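Long-range contacts in cytosine deaminase (Klebsiella pneumoniae, PDB 4R7W), which probably catalyses the hydrolytic deamination of cytosine to uracil and ammonia, using an iron(II) ion held in an amidohydrolase-type barrel: residues L205-C210 with Q236-H241; C210-D215 with H276-F281; S240-M245 with G289-A294. One frame throughout, in Å; residues are numbered along the deposited sequence.

Interaction 1 (L205-C210 with Q236-H241); sequences LVDVHC and QVTASH. With FE2 (Fe (II) ion), chain L; O7U ((2R)-2-amino-2,5-dihydro-1,5,2-diazaphosphinin-6(1H)-one 2-oxide), chain M.
Ser240 OG is gripped from two sides: it donates to the syn lone pair of Asp207 OD2 over 2.6 Å and also bonds His56 ND1. The anti position of Asp207 CG relative to its backbone N (chi1 -167°) carries the carboxylate across to this hydroxyl. Asp207 OD1 forms a salt bridge with Arg115. Strands 205-210 and 237-241 are parallel neighbours of the TIM-type barrel, joined through helix 220-230 as a beta-alpha-beta crossover. A ladder of backbone bonds runs from Val206 N to Gln236 O up to Cys210 N to Ser240 O. On the face opposite Asp207 and His209, Val206 and Val237 lie alongside each other, covered by helix 185-202. On the face of Asp207, His209 and Ser240, the C-terminal ends of the strands carry the metal site, as usual for this fold. His209 NE2 binds the iron(II) ion at 2.5 Å, and His56, His58 and Asp308 complete the protein ligands. The rings of His209 and His241 lie side by side but oblique, planes 49° apart, with His209 CD2 at the edge of the His241 ring, near its plane. O4 of the bound ligand O7U coordinates the iron at 2.2 Å. His209 thus reaches O4 through the metal, whereas His241 NE2 donates directly to O7U O4 in a hydrogen bond of 2.9 Å.

Interaction 2 (C210-D215 with H276-F281); sequences CDEIDD and HLQGRF. With O7U ((2R)-2-amino-2,5-dihydro-1,5,2-diazaphosphinin-6(1H)-one 2-oxide), chain M.
Asp214 holds the chain beyond helix 271-277 with both carboxylate oxygens. Its OD1 accepts the backbone N-H of Gly279 at 2.8 Å in a nearly straight bond (168°), met on the syn side and somewhat out of the carboxylate plane, while OD2 accepts a weak hydrogen bond (2.8 Å, 149°) from Gln278 NE2. CG of Asp214 lies anti to its carbonyl carbon (chi1 -68°), which directs the carboxylate across to this turn. Gln278, the first residue to leave helical geometry, bends at chi2 and brings its amide to the Asp214 carboxylate, meeting it at a skew. This is the close-set part of the contact. Toward Glu212 the contact is buried but mediated by water, Glu212 CG and Gln278 OE1 standing 4.1 Å apart. One water donates to both Glu212 OE1 and Gln278 OE1, another to Glu212 O and the same Gln278 OE1, so the amide oxygen receives two water protons. The 210-215 loop follows strand 205-210 at the C-terminal end of the barrel, where amidohydrolases carry their active site. Glu212, extended beyond CG, reaches into that site and holds the bound ligand O7U with two bonds, OE1 to N4 and OE2 to N3, each 2.8 Å. Leu277 CD1 flanks this pair, 3.9 Å from Glu212 OE1 and 3.3 Å from O7U N4. At the solvent side, the end with Asp214 and Phe281, two more waters hydrate Asp214 OD1: one links it to Phe281 N, the other to Leu277 O and Arg280 N. There Arg280 turns away from the loop, its NE bonding back to His276 O at 2.9 Å, and its side chain packs on His334 of the second subunit.

Interaction 3 (S240-M245 with G289-A294); sequences SHTCAM and GVTRVA. With O7U ((2R)-2-amino-2,5-dihydro-1,5,2-diazaphosphinin-6(1H)-one 2-oxide), chain M.
Thr242 and Thr291 cross at a slant, their hydroxyls 2.8 Å apart from OG1 to OG1. Thr291 OG1 has two possible acceptors, Thr242 OG1 and, more weakly, Thr242 O, and its single proton cannot serve both fully. The Thr291 hydroxyl stands anti to the backbone N (chi1 -164°), which swings it toward the 240-245 segment. The Thr242 hydroxyl OG1 bonds back to His241 O at 2.7 Å. That carbonyl oxygen also receives a proton from a water whose oxygen accepts the Thr291 N-H, a bridge between the two backbones. Met245 lies aslant both Thr291 and Arg292. A bend at chi3 (-58°) carries its methyl CE to 3.3 Å from Thr291 OG1, while Met245 SD rests 3.8 Å from Arg292 CG. Arg292 crosses the methionine obliquely, until its NE donates to Met245 O, 3.0 Å away. The acceptor sits at the edge of the guanidinium, in its plane, yet the donor approaches from above the carbonyl plane of Met245. Arg292 NH1 has its own partner in Asn250 OD1, so the guanidinium is held at two places, and Trp284 of the second subunit adds a cation-pi contact. At the other end, Cys243 CB presses against Gly289 O at 3.2 Å; this buried carbonyl oxygen has no hydrogen-bonding partner in the model. Arg292 occupies the N-cap position of helix 293-298. The contact thus joins the turn leaving barrel strand 237-241 to the start of that helix, with Met245 lodged against helix 250-263 and strand 266-269 and Cys243 against helix 271-277.

All three contacts reach the bound ligand: interactions 1 and 3 through His241, interaction 1 also through His209 and the iron, interaction 2 through Glu212. Along the chain the segments run 205-210, 210-215, 236-241, 240-245, 276-281, 289-294, sharing Cys210, then Ser240 and His241. Interactions 2 and 3 thus continue from the two strands that interaction 1 pairs, and tie the end of helix 271-277 and the start of helix 293-298 back to consecutive barrel loops. Centre to centre, about 17 Å separates interaction 1 from interaction 2, about 13 Å interaction 1 from interaction 3, and about 10 Å interaction 2 from interaction 3. Asp211 O to Ala244 N, 3.1 Å, probably bonds those loops together.

Interaction 1 (L205-C210 with Q236-H241)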
loop_
_atom_site.group_PDB
_atom_site.type_symbol
_atom_site.label_atom_id
_atom_site.label_comp_id
_atom_site.label_asym_id
_atom_site.label_seq_id
_atom_site.Cartn_x
_atom_site.Cartn_y
_atom_site.Cartn_z
ATOM N N LEU B 205 -27.313 15.505 6.624
ATOM C CA LEU B 205 -26.656 14.803 5.524
ATOM C C LEU B 205 -26.869 13.301 5.725
ATOM O O LEU B 205 -27.278 12.891 6.794
ATOM C CB LEU B 205 -25.156 15.132 5.488
ATOM C CG LEU B 205 -24.779 16.623 5.404
ATOM C CD1 LEU B 205 -23.270 16.834 5.433
ATOM C CD2 LEU B 205 -25.379 17.268 4.176
ATOM N N VAL B 206 -26.595 12.492 4.701
ATOM C CA VAL B 206 -26.731 11.044 4.800
ATOM C C VAL B 206 -25.423 10.390 4.359
ATOM O O VAL B 206 -24.814 10.806 3.362
ATOM C CB VAL B 206 -27.864 10.522 3.888
ATOM C CG1 VAL B 206 -27.872 8.997 3.825
ATOM C CG2 VAL B 206 -29.204 11.033 4.352
ATOM N N ASP B 207 -24.985 9.380 5.107
ATOM C CA ASP B 207 -23.837 8.569 4.704
ATOM C C ASP B 207 -24.040 7.123 5.192
ATOM O O ASP B 207 -23.852 6.819 6.363
ATOM C CB ASP B 207 -22.527 9.137 5.245
ATOM C CG ASP B 207 -21.314 8.518 4.588
ATOM O OD1 ASP B 207 -20.328 9.258 4.305
ATOM O OD2 ASP B 207 -21.349 7.299 4.322
ATOM N N VAL B 208 -24.389 6.245 4.265
ATOM C CA VAL B 208 -24.831 4.875 4.599
ATOM C C VAL B 208 -23.722 3.870 4.257
ATOM O O VAL B 208 -23.094 3.983 3.197
ATOM C CB VAL B 208 -26.136 4.542 3.818
ATOM C CG1 VAL B 208 -26.621 3.095 4.073
ATOM C CG2 VAL B 208 -27.242 5.533 4.211
ATOM N N HIS B 209 -23.440 2.934 5.168
ATOM C CA HIS B 209 -22.622 1.779 4.820
ATOM C C HIS B 209 -23.493 0.931 3.935
ATOM O O HIS B 209 -24.411 0.254 4.416
ATOM C CB HIS B 209 -22.236 0.954 6.040
ATOM C CG HIS B 209 -21.208 1.597 6.907
ATOM N ND1 HIS B 209 -21.408 2.817 7.516
ATOM C CD2 HIS B 209 -19.970 1.186 7.276
ATOM C CE1 HIS B 209 -20.335 3.133 8.221
ATOM N NE2 HIS B 209 -19.451 2.159 8.095
ATOM N N CYS B 210 -23.220 0.977 2.640
ATOM C CA CYS B 210 -24.152 0.439 1.679
ATOM C C CYS B 210 -23.563 -0.757 0.962
ATOM O O CYS B 210 -22.563 -0.634 0.251
ATOM C CB CYS B 210 -24.524 1.503 0.670
ATOM S SG CYS B 210 -25.990 1.137 -0.242
ATOM N N GLN B 236 -26.449 15.754 -0.789
ATOM C CA GLN B 236 -26.350 15.557 0.658
ATOM C C GLN B 236 -26.296 14.065 1.056
ATOM O O GLN B 236 -26.243 13.723 2.238
ATOM C CB GLN B 236 -27.501 16.296 1.373
ATOM C CG GLN B 236 -27.398 17.814 1.353
ATOM C CD GLN B 236 -27.788 18.422 0.017
ATOM O OE1 GLN B 236 -28.807 18.051 -0.572
ATOM N NE2 GLN B 236 -26.974 19.358 -0.473
ATOM N N VAL B 237 -26.267 13.188 0.055
ATOM C CA VAL B 237 -26.214 11.753 0.275
ATOM C C VAL B 237 -24.906 11.104 -0.217
ATOM O O VAL B 237 -24.400 11.414 -1.305
ATOM C CB VAL B 237 -27.433 11.045 -0.375
ATOM C CG1 VAL B 237 -27.325 9.535 -0.232
ATOM C CG2 VAL B 237 -28.750 11.546 0.253
ATOM N N THR B 238 -24.355 10.230 0.615
ATOM C CA THR B 238 -23.171 9.456 0.272
ATOM C C THR B 238 -23.410 7.971 0.534
ATOM O O THR B 238 -23.909 7.603 1.582
ATOM C CB THR B 238 -21.969 9.922 1.107
ATOM O OG1 THR B 238 -21.641 11.267 0.739
ATOM C CG2 THR B 238 -20.760 9.011 0.890
ATOM N N ALA B 239 -23.057 7.132 -0.435
ATOM C CA ALA B 239 -23.042 5.694 -0.241
ATOM C C ALA B 239 -21.611 5.236 0.008
ATOM O O ALA B 239 -20.767 5.283 -0.900
ATOM C CB ALA B 239 -23.610 4.983 -1.466
ATOM N N SER B 240 -21.329 4.814 1.237
ATOM C CA SER B 240 -20.018 4.263 1.562
ATOM C C SER B 240 -19.918 2.785 1.195
ATOM O O SER B 240 -20.915 2.039 1.258
ATOM C CB SER B 240 -19.676 4.453 3.044
ATOM O OG SER B 240 -19.421 5.819 3.360
ATOM N N HIS B 241 -18.699 2.394 0.826
ATOM C CA HIS B 241 -18.318 1.032 0.450
ATOM C C HIS B 241 -18.847 0.584 -0.904
ATOM O O HIS B 241 -18.123 0.621 -1.898
ATOM C CB HIS B 241 -18.681 0.023 1.540
ATOM C CG HIS B 241 -17.915 0.214 2.807
ATOM N ND1 HIS B 241 -16.543 0.088 2.867
ATOM C CD2 HIS B 241 -18.324 0.513 4.066
ATOM C CE1 HIS B 241 -16.141 0.306 4.107
ATOM N NE2 HIS B 241 -17.201 0.575 4.853
HETATM FE FE FE2 L . -16.947 2.121 8.046
HETATM N N1 O7U M . -18.480 -1.404 10.904
HETATM C C2 O7U M . -18.981 -1.731 9.641
HETATM O O2 O7U M . -20.134 -2.120 9.390
HETATM N N3 O7U M . -18.146 -1.611 8.554
HETATM N N4 O7U M . -15.591 -2.170 7.843
HETATM O O4 O7U M . -16.661 0.006 7.596
HETATM P P4 O7U M . -16.611 -1.102 8.534
HETATM C C5 O7U M . -16.171 -0.752 10.225
HETATM C C6 O7U M . -17.106 -0.939 11.086
HETATM O O HOH W 1 -23.026 12.774 2.868
#

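Interaction 2 (C210-D215 with H276-F281)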
loop_
_atom_site.group_PDB
_atom_site.type_symbol
_atom_site.label_atom_id
_atom_site.label_comp_id
_atom_site.label_asym_id
_atom_site.label_seq_id
_atom_site.Cartn_x
_atom_site.Cartn_y
_atom_site.Cartn_z
ATOM N N CYS B 210 -23.220 0.977 2.640
ATOM C CA CYS B 210 -24.152 0.439 1.679
ATOM C C CYS B 210 -23.563 -0.757 0.962
ATOM O O CYS B 210 -22.563 -0.634 0.251
ATOM C CB CYS B 210 -24.524 1.503 0.670
ATOM S SG CYS B 210 -25.990 1.137 -0.242
ATOM N N ASP B 211 -24.186 -1.915 1.178
ATOM C CA ASP B 211 -23.792 -3.157 0.519
ATOM C C ASP B 211 -22.323 -3.523 0.773
ATOM O O ASP B 211 -21.574 -3.828 -0.180
ATOM C CB ASP B 211 -24.067 -3.071 -0.984
ATOM C CG ASP B 211 -25.530 -2.774 -1.306
ATOM O OD1 ASP B 211 -25.788 -1.852 -2.112
ATOM O OD2 ASP B 211 -26.419 -3.494 -0.803
ATOM N N GLU B 212 -21.903 -3.486 2.038
ATOM C CA GLU B 212 -20.531 -3.899 2.374
ATOM C C GLU B 212 -20.415 -5.406 2.468
ATOM O O GLU B 212 -20.221 -5.949 3.554
ATOM C CB GLU B 212 -20.026 -3.265 3.675
ATOM C CG GLU B 212 -18.490 -3.429 3.861
ATOM C CD GLU B 212 -17.968 -2.849 5.170
ATOM O OE1 GLU B 212 -16.729 -2.828 5.363
ATOM O OE2 GLU B 212 -18.796 -2.420 6.006
ATOM N N ILE B 213 -20.533 -6.081 1.331
ATOM C CA ILE B 213 -20.562 -7.534 1.317
ATOM C C ILE B 213 -20.333 -7.998 -0.118
ATOM O O ILE B 213 -20.543 -7.218 -1.049
ATOM C CB ILE B 213 -21.937 -8.037 1.852
ATOM C CG1 ILE B 213 -21.984 -9.553 1.985
ATOM C CG2 ILE B 213 -23.068 -7.548 0.965
ATOM C CD1 ILE B 213 -23.287 -10.041 2.653
ATOM N N ASP B 214 -19.879 -9.241 -0.307
ATOM C CA ASP B 214 -19.549 -9.721 -1.651
ATOM C C ASP B 214 -20.702 -10.419 -2.384
ATOM O O ASP B 214 -20.499 -11.000 -3.451
ATOM C CB ASP B 214 -18.328 -10.644 -1.615
ATOM C CG ASP B 214 -17.059 -9.915 -1.250
ATOM O OD1 ASP B 214 -16.240 -10.469 -0.478
ATOM O OD2 ASP B 214 -16.883 -8.785 -1.743
ATOM N N ASP B 215 -21.899 -10.361 -1.814
ATOM C CA ASP B 215 -23.092 -10.936 -2.436
ATOM C C ASP B 215 -23.554 -10.042 -3.593
ATOM O O ASP B 215 -23.911 -8.895 -3.361
ATOM C CB ASP B 215 -24.196 -11.048 -1.374
ATOM C CG ASP B 215 -25.501 -11.644 -1.912
ATOM O OD1 ASP B 215 -26.470 -11.724 -1.133
ATOM O OD2 ASP B 215 -25.576 -12.027 -3.090
ATOM N N HIS B 276 -8.761 -6.129 2.878
ATOM C CA HIS B 276 -8.670 -6.951 4.089
ATOM C C HIS B 276 -9.948 -7.752 4.348
ATOM O O HIS B 276 -9.889 -8.965 4.551
ATOM C CB HIS B 276 -8.360 -6.052 5.292
ATOM C CG HIS B 276 -8.320 -6.769 6.610
ATOM N ND1 HIS B 276 -7.536 -7.881 6.840
ATOM C CD2 HIS B 276 -8.962 -6.513 7.778
ATOM C CE1 HIS B 276 -7.705 -8.286 8.087
ATOM N NE2 HIS B 276 -8.567 -7.473 8.678
ATOM N N LEU B 277 -11.102 -7.085 4.342
ATOM C CA LEU B 277 -12.348 -7.742 4.779
ATOM C C LEU B 277 -13.101 -8.483 3.682
ATOM O O LEU B 277 -13.872 -9.411 3.969
ATOM C CB LEU B 277 -13.301 -6.726 5.422
ATOM C CG LEU B 277 -12.866 -6.013 6.704
ATOM C CD1 LEU B 277 -13.898 -4.929 7.038
ATOM C CD2 LEU B 277 -12.693 -6.991 7.886
ATOM N N GLN B 278 -12.894 -8.072 2.430
ATOM C CA GLN B 278 -13.580 -8.711 1.308
ATOM C C GLN B 278 -12.783 -9.903 0.757
ATOM O O GLN B 278 -11.611 -10.087 1.088
ATOM C CB GLN B 278 -13.902 -7.693 0.196
ATOM C CG GLN B 278 -14.660 -6.453 0.683
ATOM C CD GLN B 278 -15.977 -6.799 1.420
ATOM O OE1 GLN B 278 -16.123 -6.543 2.622
ATOM N NE2 GLN B 278 -16.934 -7.365 0.691
ATOM N N GLY B 279 -13.437 -10.722 -0.062
ATOM C CA GLY B 279 -12.801 -11.899 -0.648
ATOM C C GLY B 279 -12.645 -13.038 0.337
ATOM O O GLY B 279 -12.028 -14.068 0.033
ATOM N N ARG B 280 -13.228 -12.875 1.526
ATOM C CA ARG B 280 -13.011 -13.840 2.605
ATOM C C ARG B 280 -13.836 -15.116 2.450
ATOM O O ARG B 280 -13.574 -16.118 3.113
ATOM C CB ARG B 280 -13.295 -13.175 3.957
ATOM C CG ARG B 280 -12.249 -12.127 4.338
ATOM C CD ARG B 280 -10.958 -12.761 4.825
ATOM N NE ARG B 280 -10.045 -11.749 5.342
ATOM C CZ ARG B 280 -8.889 -11.990 5.954
ATOM N NH1 ARG B 280 -8.467 -13.224 6.160
ATOM N NH2 ARG B 280 -8.146 -10.971 6.365
ATOM N N PHE B 281 -14.827 -15.077 1.566
ATOM C CA PHE B 281 -15.726 -16.205 1.381
ATOM C C PHE B 281 -15.543 -16.896 0.026
ATOM O O PHE B 281 -16.245 -17.857 -0.292
ATOM C CB PHE B 281 -17.166 -15.745 1.604
ATOM C CG PHE B 281 -17.370 -15.087 2.939
ATOM C CD1 PHE B 281 -17.432 -13.705 3.047
ATOM C CD2 PHE B 281 -17.443 -15.850 4.093
ATOM C CE1 PHE B 281 -17.596 -13.101 4.286
ATOM C CE2 PHE B 281 -17.611 -15.253 5.332
ATOM C CZ PHE B 281 -17.690 -13.881 5.429
HETATM N N1 O7U M . -18.480 -1.404 10.904
HETATM C C2 O7U M . -18.981 -1.731 9.641
HETATM O O2 O7U M . -20.134 -2.120 9.390
HETATM N N3 O7U M . -18.146 -1.611 8.554
HETATM N N4 O7U M . -15.591 -2.170 7.843
HETATM O O4 O7U M . -16.661 0.006 7.596
HETATM P P4 O7U M . -16.611 -1.102 8.534
HETATM C C5 O7U M . -16.171 -0.752 10.225
HETATM C C6 O7U M . -17.106 -0.939 11.086
HETATM O O HOH W 2 -15.070 -3.800 3.281
HETATM O O HOH W 3 -18.136 -7.893 3.864
HETATM O O HOH W 4 -15.895 -13.170 -0.366
HETATM O O HOH W 5 -15.565 -11.239 2.447
#

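Interaction 3 (S240-M245 with G289-A294)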
loop_
_atom_site.group_PDB
_atom_site.type_symbol
_atom_site.label_atom_id
_atom_site.label_comp_id
_atom_site.label_asym_id
_atom_site.label_seq_id
_atom_site.Cartn_x
_atom_site.Cartn_y
_atom_site.Cartn_z
ATOM N N SER B 240 -21.329 4.814 1.237
ATOM C CA SER B 240 -20.018 4.263 1.562
ATOM C C SER B 240 -19.918 2.785 1.195
ATOM O O SER B 240 -20.915 2.039 1.258
ATOM C CB SER B 240 -19.676 4.453 3.044
ATOM O OG SER B 240 -19.421 5.819 3.360
ATOM N N HIS B 241 -18.699 2.394 0.826
ATOM C CA HIS B 241 -18.318 1.032 0.450
ATOM C C HIS B 241 -18.847 0.584 -0.904
ATOM O O HIS B 241 -18.123 0.621 -1.898
ATOM C CB HIS B 241 -18.681 0.023 1.540
ATOM C CG HIS B 241 -17.915 0.214 2.807
ATOM N ND1 HIS B 241 -16.543 0.088 2.867
ATOM C CD2 HIS B 241 -18.324 0.513 4.066
ATOM C CE1 HIS B 241 -16.141 0.306 4.107
ATOM N NE2 HIS B 241 -17.201 0.575 4.853
ATOM N N THR B 242 -20.108 0.163 -0.931
ATOM C CA THR B 242 -20.720 -0.399 -2.128
ATOM C C THR B 242 -19.854 -1.523 -2.710
ATOM O O THR B 242 -19.721 -1.651 -3.922
ATOM C CB THR B 242 -21.120 0.681 -3.184
ATOM O OG1 THR B 242 -19.952 1.329 -3.741
ATOM C CG2 THR B 242 -22.050 1.734 -2.549
ATOM N N CYS B 243 -19.265 -2.327 -1.824
ATOM C CA CYS B 243 -18.398 -3.435 -2.255
ATOM C C CYS B 243 -19.110 -4.412 -3.189
ATOM O O CYS B 243 -18.489 -4.982 -4.092
ATOM C CB CYS B 243 -17.833 -4.200 -1.059
ATOM S SG CYS B 243 -16.993 -3.194 0.182
ATOM N N ALA B 244 -20.410 -4.612 -2.969
ATOM C CA ALA B 244 -21.183 -5.519 -3.822
ATOM C C ALA B 244 -21.167 -5.127 -5.301
ATOM O O ALA B 244 -21.246 -5.999 -6.177
ATOM C CB ALA B 244 -22.620 -5.655 -3.319
ATOM N N MET B 245 -21.063 -3.827 -5.585
ATOM C CA MET B 245 -20.946 -3.360 -6.973
ATOM C C MET B 245 -19.736 -3.998 -7.662
ATOM O O MET B 245 -19.764 -4.295 -8.864
ATOM C CB MET B 245 -20.833 -1.832 -7.037
ATOM C CG MET B 245 -21.101 -1.270 -8.415
ATOM S SD MET B 245 -20.479 0.426 -8.630
ATOM C CE MET B 245 -21.328 1.313 -7.321
ATOM N N GLY B 289 -12.994 -7.138 -4.223
ATOM C CA GLY B 289 -14.081 -6.726 -3.357
ATOM C C GLY B 289 -14.260 -5.234 -3.187
ATOM O O GLY B 289 -14.897 -4.777 -2.237
ATOM N N VAL B 290 -13.675 -4.453 -4.092
ATOM C CA VAL B 290 -13.798 -3.009 -4.003
ATOM C C VAL B 290 -14.799 -2.542 -5.053
ATOM O O VAL B 290 -14.934 -3.161 -6.111
ATOM C CB VAL B 290 -12.408 -2.334 -4.181
ATOM C CG1 VAL B 290 -12.516 -0.809 -4.291
ATOM C CG2 VAL B 290 -11.498 -2.729 -3.025
ATOM N N THR B 291 -15.528 -1.474 -4.747
ATOM C CA THR B 291 -16.468 -0.899 -5.707
ATOM C C THR B 291 -15.766 -0.383 -6.984
ATOM O O THR B 291 -14.537 -0.327 -7.063
ATOM C CB THR B 291 -17.310 0.234 -5.066
ATOM O OG1 THR B 291 -18.445 0.513 -5.892
ATOM C CG2 THR B 291 -16.477 1.503 -4.892
ATOM N N ARG B 292 -16.562 -0.024 -7.987
ATOM C CA ARG B 292 -16.037 0.298 -9.309
ATOM C C ARG B 292 -15.613 1.770 -9.401
ATOM O O ARG B 292 -16.227 2.572 -10.103
ATOM C CB ARG B 292 -17.073 -0.028 -10.380
ATOM C CG ARG B 292 -17.613 -1.473 -10.317
ATOM C CD ARG B 292 -18.483 -1.746 -11.533
ATOM N NE ARG B 292 -19.108 -3.066 -11.501
ATOM C CZ ARG B 292 -19.689 -3.648 -12.540
ATOM N NH1 ARG B 292 -20.247 -4.853 -12.397
ATOM N NH2 ARG B 292 -19.710 -3.048 -13.723
ATOM N N VAL B 293 -14.558 2.091 -8.667
ATOM C CA VAL B 293 -14.087 3.455 -8.527
ATOM C C VAL B 293 -13.722 4.141 -9.845
ATOM O O VAL B 293 -14.195 5.243 -10.103
ATOM C CB VAL B 293 -12.888 3.522 -7.569
ATOM C CG1 VAL B 293 -12.416 4.976 -7.408
ATOM C CG2 VAL B 293 -13.263 2.882 -6.225
ATOM N N ALA B 294 -12.884 3.509 -10.672
ATOM C CA ALA B 294 -12.427 4.166 -11.907
ATOM C C ALA B 294 -13.623 4.425 -12.811
ATOM O O ALA B 294 -13.691 5.431 -13.513
ATOM C CB ALA B 294 -11.389 3.302 -12.639
HETATM N N1 O7U M . -18.480 -1.404 10.904
HETATM C C2 O7U M . -18.981 -1.731 9.641
HETATM O O2 O7U M . -20.134 -2.120 9.390
HETATM N N3 O7U M . -18.146 -1.611 8.554
HETATM N N4 O7U M . -15.591 -2.170 7.843
HETATM O O4 O7U M . -16.661 0.006 7.596
HETATM P P4 O7U M . -16.611 -1.102 8.534
HETATM C C5 O7U M . -16.171 -0.752 10.225
HETATM C C6 O7U M . -17.106 -0.939 11.086
HETATM O O HOH W 6 -15.373 -0.093 -2.111
#